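Local coordinates for protein oxidoreductase, zinc-binding dehydrogenase family (Myxococcus xanthus, PDB 5K1S) that is a zinc-containing medium-chain reductase involved in an alternative de novo route to isovaleryl coenzyme A, at residues A20-L32 and N63-L77. Numbering follows the deposited sequence.
Sequences AVVLRSFGEAGNL and NRRGNLPRTSVPAIL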
loop_
_atom_site.group_PDB
_atom_site.type_symbol
_atom_site.label_atom_id
_atom_site.label_comp_id
_atom_site.label_asym_id
_atom_site.label_seq_id
_atom_site.Cartn_x
_atom_site.Cartn_y
_atom_site.Cartn_z
ATOM N N ALA A 20 6.151 -28.656 -30.832
ATOM C CA ALA A 20 5.704 -27.525 -30.034
ATOM C C ALA A 20 4.221 -27.293 -30.281
ATOM O O ALA A 20 3.756 -27.375 -31.421
ATOM C CB ALA A 20 6.497 -26.258 -30.371
ATOM N N VAL A 21 3.489 -27.012 -29.206
ATOM C CA VAL A 21 2.094 -26.605 -29.335
ATOM C C VAL A 21 2.062 -25.179 -29.864
ATOM O O VAL A 21 2.630 -24.263 -29.256
ATOM C CB VAL A 21 1.361 -26.725 -27.994
ATOM C CG1 VAL A 21 -0.038 -26.129 -28.082
ATOM C CG2 VAL A 21 1.287 -28.181 -27.571
ATOM N N VAL A 22 1.404 -24.985 -31.001
ATOM C CA VAL A 22 1.347 -23.693 -31.669
ATOM C C VAL A 22 -0.087 -23.186 -31.639
ATOM O O VAL A 22 -1.039 -23.967 -31.757
ATOM C CB VAL A 22 1.866 -23.783 -33.118
ATOM C CG1 VAL A 22 1.938 -22.394 -33.743
ATOM C CG2 VAL A 22 3.228 -24.460 -33.154
ATOM N N LEU A 23 -0.233 -21.875 -31.475
ATOM C CA LEU A 23 -1.524 -21.198 -31.508
ATOM C C LEU A 23 -1.518 -20.265 -32.711
ATOM O O LEU A 23 -0.811 -19.252 -32.711
ATOM C CB LEU A 23 -1.771 -20.425 -30.213
ATOM C CG LEU A 23 -3.107 -19.686 -30.111
ATOM C CD1 LEU A 23 -4.247 -20.671 -29.920
ATOM C CD2 LEU A 23 -3.067 -18.668 -28.982
ATOM N N ARG A 24 -2.298 -20.605 -33.735
ATOM C CA ARG A 24 -2.345 -19.815 -34.958
ATOM C C ARG A 24 -3.550 -18.885 -35.024
ATOM O O ARG A 24 -3.612 -18.046 -35.928
ATOM C CB ARG A 24 -2.336 -20.741 -36.180
ATOM C CG ARG A 24 -1.114 -21.645 -36.218
ATOM C CD ARG A 24 -0.882 -22.271 -37.581
ATOM N NE ARG A 24 0.433 -22.908 -37.643
ATOM C CZ ARG A 24 1.566 -22.272 -37.933
ATOM N NH1 ARG A 24 1.560 -20.972 -38.198
ATOM N NH2 ARG A 24 2.714 -22.936 -37.956
ATOM N N SER A 25 -4.496 -19.002 -34.095
ATOM C CA SER A 25 -5.592 -18.047 -33.994
ATOM C C SER A 25 -6.097 -18.036 -32.559
ATOM O O SER A 25 -6.389 -19.094 -31.994
ATOM C CB SER A 25 -6.732 -18.390 -34.962
ATOM O OG SER A 25 -7.375 -19.601 -34.603
ATOM N N PHE A 26 -6.189 -16.845 -31.973
ATOM C CA PHE A 26 -6.724 -16.724 -30.625
ATOM C C PHE A 26 -8.163 -17.224 -30.586
ATOM O O PHE A 26 -8.928 -17.031 -31.534
ATOM C CB PHE A 26 -6.661 -15.271 -30.155
ATOM C CG PHE A 26 -5.274 -14.696 -30.139
ATOM C CD1 PHE A 26 -4.329 -15.157 -29.238
ATOM C CD2 PHE A 26 -4.920 -13.683 -31.013
ATOM C CE1 PHE A 26 -3.054 -14.627 -29.217
ATOM C CE2 PHE A 26 -3.648 -13.147 -30.995
ATOM C CZ PHE A 26 -2.713 -13.620 -30.094
ATOM N N GLY A 27 -8.528 -17.875 -29.485
ATOM C CA GLY A 27 -9.873 -18.396 -29.345
ATOM C C GLY A 27 -10.002 -19.510 -28.327
ATOM O O GLY A 27 -9.437 -19.434 -27.232
ATOM N N GLU A 28 -10.750 -20.552 -28.684
ATOM C CA GLU A 28 -11.039 -21.638 -27.761
ATOM C C GLU A 28 -9.796 -22.490 -27.514
ATOM O O GLU A 28 -8.809 -22.439 -28.254
ATOM C CB GLU A 28 -12.166 -22.515 -28.304
ATOM C CG GLU A 28 -11.829 -23.211 -29.616
ATOM C CD GLU A 28 -12.926 -24.144 -30.084
ATOM O OE1 GLU A 28 -14.079 -23.994 -29.623
ATOM O OE2 GLU A 28 -12.631 -25.032 -30.912
ATOM N N ALA A 29 -9.867 -23.297 -26.450
ATOM C CA ALA A 29 -8.736 -24.131 -26.059
ATOM C C ALA A 29 -8.293 -25.050 -27.188
ATOM O O ALA A 29 -7.105 -25.384 -27.286
ATOM C CB ALA A 29 -9.099 -24.951 -24.822
ATOM N N GLY A 30 -9.222 -25.468 -28.046
ATOM C CA GLY A 30 -8.898 -26.383 -29.127
ATOM C C GLY A 30 -7.955 -25.823 -30.170
ATOM O O GLY A 30 -7.420 -26.599 -30.970
ATOM N N ASN A 31 -7.739 -24.506 -30.186
ATOM C CA ASN A 31 -6.831 -23.904 -31.155
ATOM C C ASN A 31 -5.376 -24.273 -30.903
ATOM O O ASN A 31 -4.540 -24.049 -31.784
ATOM C CB ASN A 31 -6.991 -22.385 -31.142
ATOM C CG ASN A 31 -8.390 -21.951 -31.516
ATOM O OD1 ASN A 31 -9.314 -22.765 -31.549
ATOM N ND2 ASN A 31 -8.557 -20.665 -31.803
ATOM N N LEU A 32 -5.057 -24.821 -29.733
ATOM C CA LEU A 32 -3.710 -25.293 -29.438
ATOM C C LEU A 32 -3.492 -26.636 -30.127
ATOM O O LEU A 32 -4.266 -27.577 -29.921
ATOM C CB LEU A 32 -3.515 -25.418 -27.929
ATOM C CG LEU A 32 -3.664 -24.132 -27.109
ATOM C CD1 LEU A 32 -3.704 -24.457 -25.625
ATOM C CD2 LEU A 32 -2.539 -23.151 -27.408
ATOM N N ASN A 63 -3.969 -15.378 -22.269
ATOM C CA ASN A 63 -3.113 -15.198 -23.436
ATOM C C ASN A 63 -3.711 -15.879 -24.661
ATOM O O ASN A 63 -3.759 -15.294 -25.750
ATOM C CB ASN A 63 -1.718 -15.748 -23.130
ATOM C CG ASN A 63 -0.686 -15.361 -24.172
ATOM O OD1 ASN A 63 -0.905 -14.464 -24.983
ATOM N ND2 ASN A 63 0.454 -16.033 -24.141
ATOM N N ARG A 64 -4.188 -17.115 -24.496
ATOM C CA ARG A 64 -4.722 -17.862 -25.631
ATOM C C ARG A 64 -5.918 -17.160 -26.261
ATOM O O ARG A 64 -6.132 -17.272 -27.473
ATOM C CB ARG A 64 -5.116 -19.273 -25.195
ATOM C CG ARG A 64 -5.822 -20.067 -26.281
ATOM C CD ARG A 64 -6.179 -21.470 -25.835
ATOM N NE ARG A 64 -6.944 -21.495 -24.590
ATOM C CZ ARG A 64 -8.198 -21.083 -24.464
ATOM N NH1 ARG A 64 -8.853 -20.584 -25.502
ATOM N NH2 ARG A 64 -8.800 -21.158 -23.285
ATOM N N ARG A 65 -6.712 -16.447 -25.463
ATOM C CA ARG A 65 -7.909 -15.783 -25.964
ATOM C C ARG A 65 -7.608 -14.492 -26.712
ATOM O O ARG A 65 -8.542 -13.861 -27.219
ATOM C CB ARG A 65 -8.869 -15.484 -24.810
ATOM C CG ARG A 65 -9.522 -16.716 -24.211
ATOM C CD ARG A 65 -10.370 -16.367 -22.999
ATOM N NE ARG A 65 -10.942 -17.558 -22.376
ATOM C CZ ARG A 65 -11.403 -17.607 -21.131
ATOM N NH1 ARG A 65 -11.359 -16.531 -20.353
ATOM N NH2 ARG A 65 -11.905 -18.740 -20.656
ATOM N N GLY A 66 -6.343 -14.089 -26.800
ATOM C CA GLY A 66 -5.990 -12.830 -27.423
ATOM C C GLY A 66 -6.099 -11.627 -26.514
ATOM O O GLY A 66 -5.980 -10.494 -26.995
ATOM N N ASN A 67 -6.310 -11.833 -25.216
ATOM C CA ASN A 67 -6.499 -10.740 -24.275
ATOM C C ASN A 67 -5.188 -10.224 -23.696
ATOM O O ASN A 67 -5.217 -9.407 -22.771
ATOM C CB ASN A 67 -7.439 -11.182 -23.152
ATOM C CG ASN A 67 -8.861 -11.403 -23.642
ATOM O OD1 ASN A 67 -9.335 -10.701 -24.532
ATOM N ND2 ASN A 67 -9.543 -12.388 -23.071
ATOM N N LEU A 68 -4.048 -10.685 -24.208
ATOM C CA LEU A 68 -2.758 -10.068 -23.923
ATOM C C LEU A 68 -2.316 -9.311 -25.168
ATOM O O LEU A 68 -1.987 -9.946 -26.183
ATOM C CB LEU A 68 -1.717 -11.117 -23.531
ATOM C CG LEU A 68 -1.663 -11.492 -22.046
ATOM C CD1 LEU A 68 -1.161 -10.328 -21.200
ATOM C CD2 LEU A 68 -3.021 -11.946 -21.554
ATOM N N PRO A 69 -2.288 -7.975 -25.157
ATOM C CA PRO A 69 -2.141 -7.244 -26.429
ATOM C C PRO A 69 -0.854 -7.541 -27.178
ATOM O O PRO A 69 -0.860 -7.535 -28.415
ATOM C CB PRO A 69 -2.207 -5.771 -25.995
ATOM C CG PRO A 69 -2.839 -5.782 -24.647
ATOM C CD PRO A 69 -2.406 -7.058 -24.011
ATOM N N ARG A 70 0.248 -7.797 -26.482
ATOM C CA ARG A 70 1.539 -7.929 -27.141
ATOM C C ARG A 70 1.808 -9.332 -27.673
ATOM O O ARG A 70 2.843 -9.544 -28.314
ATOM C CB ARG A 70 2.660 -7.509 -26.186
ATOM C CG ARG A 70 2.644 -6.021 -25.871
ATOM C CD ARG A 70 3.975 -5.537 -25.322
ATOM N NE ARG A 70 4.267 -6.105 -24.010
ATOM C CZ ARG A 70 3.870 -5.582 -22.854
ATOM N NH1 ARG A 70 4.194 -6.181 -21.714
ATOM N NH2 ARG A 70 3.149 -4.467 -22.830
ATOM N N THR A 71 0.915 -10.289 -27.440
ATOM C CA THR A 71 1.061 -11.607 -28.039
ATOM C C THR A 71 0.602 -11.566 -29.493
ATOM O O THR A 71 -0.310 -10.818 -29.855
ATOM C CB THR A 71 0.258 -12.654 -27.265
ATOM O OG1 THR A 71 0.487 -12.497 -25.860
ATOM C CG2 THR A 71 0.671 -14.063 -27.683
ATOM N N SER A 72 1.245 -12.379 -30.329
ATOM C CA SER A 72 0.995 -12.356 -31.765
ATOM C C SER A 72 1.086 -13.764 -32.333
ATOM O O SER A 72 2.091 -14.454 -32.135
ATOM C CB SER A 72 1.993 -11.434 -32.472
ATOM O OG SER A 72 1.692 -11.319 -33.850
ATOM N N VAL A 73 0.039 -14.179 -33.044
ATOM C CA VAL A 73 0.001 -15.501 -33.662
ATOM C C VAL A 73 0.846 -15.514 -34.940
ATOM O O VAL A 73 0.901 -14.513 -35.656
ATOM C CB VAL A 73 -1.447 -15.939 -33.973
ATOM C CG1 VAL A 73 -2.254 -16.069 -32.694
ATOM C CG2 VAL A 73 -2.118 -14.962 -34.938
ATOM N N PRO A 74 1.506 -16.645 -35.241
ATOM C CA PRO A 74 1.561 -17.879 -34.446
ATOM C C PRO A 74 2.371 -17.691 -33.167
ATOM O O PRO A 74 3.326 -16.912 -33.162
ATOM C CB PRO A 74 2.236 -18.875 -35.390
ATOM C CG PRO A 74 3.052 -18.035 -36.302
ATOM C CD PRO A 74 2.281 -16.761 -36.488
ATOM N N ALA A 75 1.992 -18.387 -32.098
ATOM C CA ALA A 75 2.579 -18.149 -30.789
ATOM C C ALA A 75 2.766 -19.458 -30.038
ATOM O O ALA A 75 1.907 -20.344 -30.087
ATOM C CB ALA A 75 1.706 -17.201 -29.956
ATOM N N ILE A 76 3.897 -19.566 -29.349
ATOM C CA ILE A 76 4.163 -20.646 -28.408
ATOM C C ILE A 76 3.969 -20.066 -27.014
ATOM O O ILE A 76 4.728 -19.191 -26.587
ATOM C CB ILE A 76 5.574 -21.221 -28.589
ATOM C CG1 ILE A 76 5.721 -21.837 -29.984
ATOM C CG2 ILE A 76 5.876 -22.259 -27.506
ATOM C CD1 ILE A 76 7.149 -22.218 -30.344
ATOM N N LEU A 77 2.955 -20.543 -26.305
ATOM C CA LEU A 77 2.599 -19.985 -25.012
ATOM C C LEU A 77 3.382 -20.669 -23.894
ATOM O O LEU A 77 4.070 -21.671 -24.102
ATOM C CB LEU A 77 1.095 -20.126 -24.768
ATOM C CG LEU A 77 0.174 -19.786 -25.944
ATOM C CD1 LEU A 77 -1.279 -19.767 -25.486
ATOM C CD2 LEU A 77 0.550 -18.459 -26.596
#
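The ring of Phe26 is gripped on both faces by the loop that follows helix 58-64. Val73 CG1 stands over its centre, 3.6 Å from the centroid and 14° off the ring normal, while Gly66 CA covers the opposite face, displaced toward the rim; both meet the criteria for CH-pi contacts. The backbone O of Arg64 lies in the ring plane at the edge, 3.3 Å from Phe26 CD1. Because CG is anti to the carbonyl carbon (chi1 -59°), the ring enters between Gly66 and Val73. Replacing Phe26 with an alanine would probably open a gap between Gly66 and Val73, which would lose the ring they pack against. Gly66 has positive phi and closes the helix in a Schellman motif, and beside it Gly27 N donates to Arg64 O (3.2 Å). In the GroES-like fold of the catalytic domain, the contact joins the N-terminal hairpin of strands 17-23 and 32-38 to the segment leading to the zinc ligand His79. A single antiparallel bridge, a hydrogen-bonded pair, links the two backbones at Leu23 and Ala75: Leu23 N bonds to Ala75 O (3.0 Å) and Ala75 N returns to Leu23 O. Leu23 crosses the Arg64 side chain at about a right angle, CD1 lying 4.0 Å from Arg64 CG. The Arg64 guanidinium continues to Glu347, its salt-bridge partner on helix 339-347, and to His343, to which NE is hydrogen-bonded.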